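Local coordinates for F5/8 type C domain protein (Clostridium perfringens, PDB 7JRM), which probably binds carbohydrate through its NPCBM-type (CBM51) module, as part of ZmpB, an O-glycopeptidase thought to recognise and cut mucins, at residues Arg154-Lys159 and Trp213-Trp218; Val161-Phe166 and Val180-Thr185. All coordinates share one frame; numbering follows the deposited sequence.

How the contacts relate
Both contacts lie at the calcium-bearing end of the NPCBM/NEW2 module, with centres about 8 Å apart, and both segments of contact 2 fall, in sequence, between the two segments of contact 1. They share one calcium ion: contact 1 supplies the carboxylate of Asp214, contact 2 the carbonyl and hydroxyl oxygens of Ser163, and both include the same metal-bound water. Val206, Asp208 and Gly210 complete the residues of the site. A probable hydrogen bond of 3.0 Å between Asp214 OD1 and Ser163 N ties the two contacts directly. Packing adds to this where Val156 O lies 3.3 Å from Ile183 CD1.

Contact 1: Arg154-Lys159 and Trp213-Trp218; sequences RHVADK and WDHADW. With CA (calcium ion), chain B.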
# COMPACT_ATOMS: atom_id res chain seq x y z
N ARG A 154 25.52 -0.27 35.22
CA ARG A 154 26.70 -1.11 35.09
C ARG A 154 27.97 -0.44 35.60
O ARG A 154 29.00 -1.12 35.70
CB ARG A 154 26.89 -1.53 33.63
CG ARG A 154 25.84 -2.51 33.12
CD ARG A 154 25.55 -3.60 34.15
NE ARG A 154 26.68 -4.51 34.31
CZ ARG A 154 26.65 -5.60 35.07
NH1 ARG A 154 27.72 -6.38 35.16
NH2 ARG A 154 25.55 -5.92 35.74
N HIS A 155 27.93 0.85 35.92
CA HIS A 155 29.12 1.53 36.42
C HIS A 155 29.56 1.01 37.78
O HIS A 155 30.73 1.14 38.14
CB HIS A 155 28.87 3.04 36.49
CG HIS A 155 29.99 3.82 37.12
ND1 HIS A 155 31.09 4.23 36.41
CD2 HIS A 155 30.17 4.25 38.39
CE1 HIS A 155 31.91 4.89 37.22
NE2 HIS A 155 31.37 4.91 38.43
N VAL A 156 28.65 0.40 38.54
CA VAL A 156 28.97 -0.12 39.87
C VAL A 156 29.01 -1.64 39.84
O VAL A 156 28.70 -2.30 40.83
CB VAL A 156 27.96 0.39 40.91
CG1 VAL A 156 28.11 1.89 41.11
CG2 VAL A 156 26.54 0.03 40.50
N ALA A 157 29.42 -2.21 38.69
CA ALA A 157 29.49 -3.66 38.55
C ALA A 157 30.53 -4.30 39.46
O ALA A 157 30.51 -5.52 39.61
CB ALA A 157 29.77 -4.03 37.09
N ASP A 158 31.43 -3.51 40.05
CA ASP A 158 32.46 -4.03 40.93
C ASP A 158 32.23 -3.68 42.40
O ASP A 158 33.11 -3.90 43.23
CB ASP A 158 33.83 -3.51 40.49
CG ASP A 158 33.85 -2.01 40.28
OD1 ASP A 158 34.77 -1.52 39.59
OD2 ASP A 158 32.95 -1.31 40.79
N LYS A 159 31.05 -3.15 42.73
CA LYS A 159 30.79 -2.63 44.07
C LYS A 159 30.13 -3.64 45.00
O LYS A 159 29.92 -3.33 46.17
CB LYS A 159 29.92 -1.37 43.98
CG LYS A 159 30.63 -0.18 43.33
CD LYS A 159 32.01 0.04 43.94
CE LYS A 159 32.68 1.28 43.36
NZ LYS A 159 33.87 1.68 44.15
N TRP A 213 26.28 2.64 46.75
CA TRP A 213 26.50 2.29 45.35
C TRP A 213 25.20 1.90 44.64
O TRP A 213 25.19 1.04 43.76
CB TRP A 213 27.54 1.17 45.22
CG TRP A 213 28.86 1.52 45.82
CD1 TRP A 213 29.48 0.90 46.87
CD2 TRP A 213 29.74 2.58 45.41
NE1 TRP A 213 30.68 1.50 47.14
CE2 TRP A 213 30.86 2.54 46.26
CE3 TRP A 213 29.68 3.56 44.42
CZ2 TRP A 213 31.92 3.44 46.14
CZ3 TRP A 213 30.73 4.45 44.30
CH2 TRP A 213 31.84 4.38 45.16
N ASP A 214 24.10 2.56 45.02
CA ASP A 214 22.79 2.25 44.45
C ASP A 214 22.52 3.11 43.21
O ASP A 214 21.62 3.94 43.18
CB ASP A 214 21.71 2.45 45.51
CG ASP A 214 21.56 1.25 46.42
OD1 ASP A 214 22.28 0.25 46.22
OD2 ASP A 214 20.71 1.30 47.34
N HIS A 215 23.33 2.88 42.18
CA HIS A 215 23.12 3.53 40.89
C HIS A 215 21.99 2.82 40.16
O HIS A 215 22.12 1.64 39.82
CB HIS A 215 24.40 3.51 40.06
CG HIS A 215 25.52 4.33 40.64
ND1 HIS A 215 26.57 4.80 39.89
CD2 HIS A 215 25.75 4.75 41.91
CE1 HIS A 215 27.39 5.48 40.66
NE2 HIS A 215 26.92 5.47 41.89
N ALA A 216 20.89 3.53 39.92
CA ALA A 216 19.70 2.94 39.32
C ALA A 216 19.29 3.74 38.09
O ALA A 216 19.41 4.96 38.06
CB ALA A 216 18.54 2.89 40.32
N ASP A 217 18.79 3.03 37.08
CA ASP A 217 18.37 3.64 35.82
C ASP A 217 16.91 3.33 35.54
O ASP A 217 16.46 2.19 35.70
CB ASP A 217 19.21 3.14 34.64
CG ASP A 217 20.68 3.45 34.79
OD1 ASP A 217 21.02 4.49 35.40
OD2 ASP A 217 21.50 2.65 34.30
N TRP A 218 16.17 4.36 35.12
CA TRP A 218 14.88 4.18 34.46
C TRP A 218 15.16 4.23 32.96
O TRP A 218 15.03 5.26 32.31
CB TRP A 218 13.88 5.24 34.90
CG TRP A 218 13.63 5.28 36.38
CD1 TRP A 218 14.31 6.01 37.31
CD2 TRP A 218 12.62 4.55 37.09
NE1 TRP A 218 13.79 5.78 38.56
CE2 TRP A 218 12.76 4.89 38.46
CE3 TRP A 218 11.63 3.65 36.72
CZ2 TRP A 218 11.93 4.36 39.44
CZ3 TRP A 218 10.80 3.12 37.70
CH2 TRP A 218 10.96 3.48 39.04
CA CA B . 21.05 -0.79 48.56
O HOH W 1 23.45 -0.89 48.76
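Lys159 lies across one face of the Trp213 indole, its chain following the ring system from the pyrrole end to the benzene end. CB and CG sit over CG of the indole, CD over the shared bond, and CE stands 3.5 Å from the centroid of the six-membered ring, close to the ring normal, a CH-pi contact. The ammonium goes further: Lys159 NZ is 3.8 Å from that centroid and 30° off the normal, a cation-pi contact displaced toward CZ2. A bend at chi2 (-49°) turns the chain along the indole.

Val156 takes the next place. Its CG1 lies 3.5 Å from the centroid of the His215 ring, almost on the normal, while the same methyl meets the Trp213 ring obliquely, with Val156 CG1 4.0 Å from Trp213 CE3. Val156 also opens the type I beta turn that ends at Lys159. This turn belongs to the loop joining strands 145-152 and 163-170 of the beta-sandwich module, and it packs against the start of strand 215-224.

His155 meets His215 rim to rim: the planes are within 4° of parallel, yet the centroids are 5.7 Å apart and neither ring covers the other. Between Trp213 and His215, Asp214 points away from the turn and grips the calcium ion with both carboxylate oxygens, OD2 at 2.4 Å being the nearer; Ser132 OG also hydrogen-bonds to OD2.

Contact 2: Val161-Phe166 and Val180-Thr185; sequences VSSVKF and VMRIDT. With CA (calcium ion), chain B.
Val164 and Met181 form a hydrogen-bonded antiparallel pair in the beta hairpin of strands 163-170 and 173-182, at an outer border of the five-stranded sheet of the NPCBM module. Each residue gives its N-H and receives one. Val164 N reaches Met181 O at 3.0 Å, in the carbonyl plane, and Met181 N reaches Val164 O at 2.8 Å with an N-H...O angle of 165°. The two carbonyls also receive CA-H...O contacts, from Ser163 CA to Met181 O and from Val180 CA to Val164 O.

Toward Val161 the strands part and water takes over: Ile183 N donates to water 2 at 2.9 Å, and the same water approaches Ser162 O, though that link is unusually short and so less certain. Arg182 N turns instead to Thr185 OG1 at 2.8 Å, within the type I turn from Arg182 to Thr185, whose closing bond runs from Thr185 N to Arg182 O.

Ser163 is committed to the metal. Its carbonyl oxygen binds calcium at 2.4 Å, and a chi1 of 58° swings OG round to the same ion, where it is a longer ligand; the carboxylate of Asp214 comes from the neighbouring loop. Beside this site the guanidinium of Arg182 approaches Ser163 CB obliquely with NH1, Val180 CG1 lies over one of its faces, and NH2 forms a salt bridge with Asp208, itself a calcium ligand through its carbonyl.

The apolar side chains of Phe166 and Met181 cross at about a right angle in a Met-aromatic contact, oblique to the ring, with Met181 SD 3.9 Å from Phe166 CE1.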
# COMPACT_ATOMS: atom_id res chain seq x y z
N VAL A 161 27.79 -4.57 46.68
CA VAL A 161 26.66 -4.39 47.59
C VAL A 161 25.49 -3.66 46.96
O VAL A 161 24.50 -3.38 47.65
CB VAL A 161 27.10 -3.64 48.86
CG1 VAL A 161 28.18 -4.41 49.59
CG2 VAL A 161 27.57 -2.24 48.51
N SER A 162 25.55 -3.32 45.67
CA SER A 162 24.48 -2.56 45.04
C SER A 162 23.17 -3.34 45.07
O SER A 162 23.13 -4.52 44.72
CB SER A 162 24.85 -2.21 43.60
OG SER A 162 25.81 -1.16 43.56
N SER A 163 22.10 -2.67 45.50
CA SER A 163 20.78 -3.29 45.61
C SER A 163 19.69 -2.24 45.77
O SER A 163 19.77 -1.38 46.66
CB SER A 163 20.74 -4.26 46.80
OG SER A 163 21.05 -3.60 48.01
N VAL A 164 18.66 -2.29 44.92
CA VAL A 164 17.56 -1.33 44.95
C VAL A 164 16.25 -2.07 44.71
O VAL A 164 16.22 -3.28 44.44
CB VAL A 164 17.73 -0.20 43.92
CG1 VAL A 164 18.94 0.65 44.24
CG2 VAL A 164 17.82 -0.78 42.52
N LYS A 165 15.15 -1.34 44.83
CA LYS A 165 13.83 -1.81 44.44
C LYS A 165 13.10 -0.67 43.76
O LYS A 165 13.02 0.43 44.30
CB LYS A 165 13.03 -2.32 45.64
CG LYS A 165 11.68 -2.93 45.27
CD LYS A 165 10.78 -3.11 46.48
CE LYS A 165 11.53 -3.75 47.64
NZ LYS A 165 11.16 -3.12 48.94
N PHE A 166 12.57 -0.94 42.56
CA PHE A 166 11.86 0.08 41.80
C PHE A 166 10.37 -0.01 42.09
O PHE A 166 9.80 -1.10 42.13
CB PHE A 166 12.12 -0.09 40.30
CG PHE A 166 13.55 0.10 39.91
CD1 PHE A 166 14.45 -0.95 40.00
CD2 PHE A 166 14.01 1.33 39.46
CE1 PHE A 166 15.77 -0.78 39.64
CE2 PHE A 166 15.33 1.50 39.10
CZ PHE A 166 16.21 0.44 39.19
N VAL A 180 13.97 -7.09 44.92
CA VAL A 180 15.26 -6.46 45.19
C VAL A 180 16.20 -6.81 44.05
O VAL A 180 16.51 -7.99 43.81
CB VAL A 180 15.82 -6.90 46.54
CG1 VAL A 180 17.31 -6.60 46.62
CG2 VAL A 180 15.08 -6.21 47.67
N MET A 181 16.67 -5.79 43.33
CA MET A 181 17.52 -5.98 42.17
C MET A 181 18.97 -5.73 42.56
O MET A 181 19.28 -4.72 43.19
CB MET A 181 17.12 -5.05 41.03
CG MET A 181 15.92 -5.54 40.23
SD MET A 181 15.56 -4.53 38.79
CE MET A 181 16.56 -5.36 37.56
N ARG A 182 19.85 -6.66 42.20
CA ARG A 182 21.26 -6.59 42.52
C ARG A 182 22.08 -6.37 41.25
O ARG A 182 21.53 -6.15 40.17
CB ARG A 182 21.68 -7.86 43.27
CG ARG A 182 20.66 -8.30 44.31
CD ARG A 182 21.23 -9.31 45.29
NE ARG A 182 20.42 -9.41 46.50
CZ ARG A 182 20.57 -8.64 47.57
NH1 ARG A 182 21.51 -7.71 47.58
NH2 ARG A 182 19.78 -8.80 48.62
N ILE A 183 23.40 -6.44 41.39
CA ILE A 183 24.29 -6.15 40.26
C ILE A 183 24.05 -7.13 39.12
O ILE A 183 23.95 -6.74 37.95
CB ILE A 183 25.76 -6.15 40.72
CG1 ILE A 183 26.05 -4.93 41.59
CG2 ILE A 183 26.69 -6.20 39.52
CD1 ILE A 183 27.38 -4.98 42.28
N ASP A 184 23.95 -8.42 39.44
CA ASP A 184 23.79 -9.45 38.43
C ASP A 184 22.34 -9.76 38.10
O ASP A 184 22.06 -10.77 37.44
CB ASP A 184 24.52 -10.73 38.86
CG ASP A 184 24.01 -11.28 40.18
OD1 ASP A 184 23.35 -10.52 40.93
OD2 ASP A 184 24.27 -12.46 40.46
N THR A 185 21.40 -8.93 38.54
CA THR A 185 20.00 -9.12 38.20
C THR A 185 19.72 -8.54 36.82
O THR A 185 19.91 -7.33 36.62
CB THR A 185 19.09 -8.47 39.23
OG1 THR A 185 19.44 -8.93 40.54
CG2 THR A 185 17.63 -8.81 38.95
CA CA B . 21.05 -0.79 48.56
O HOH W 1 23.45 -0.89 48.76
O HOH W 2 24.56 -6.50 44.08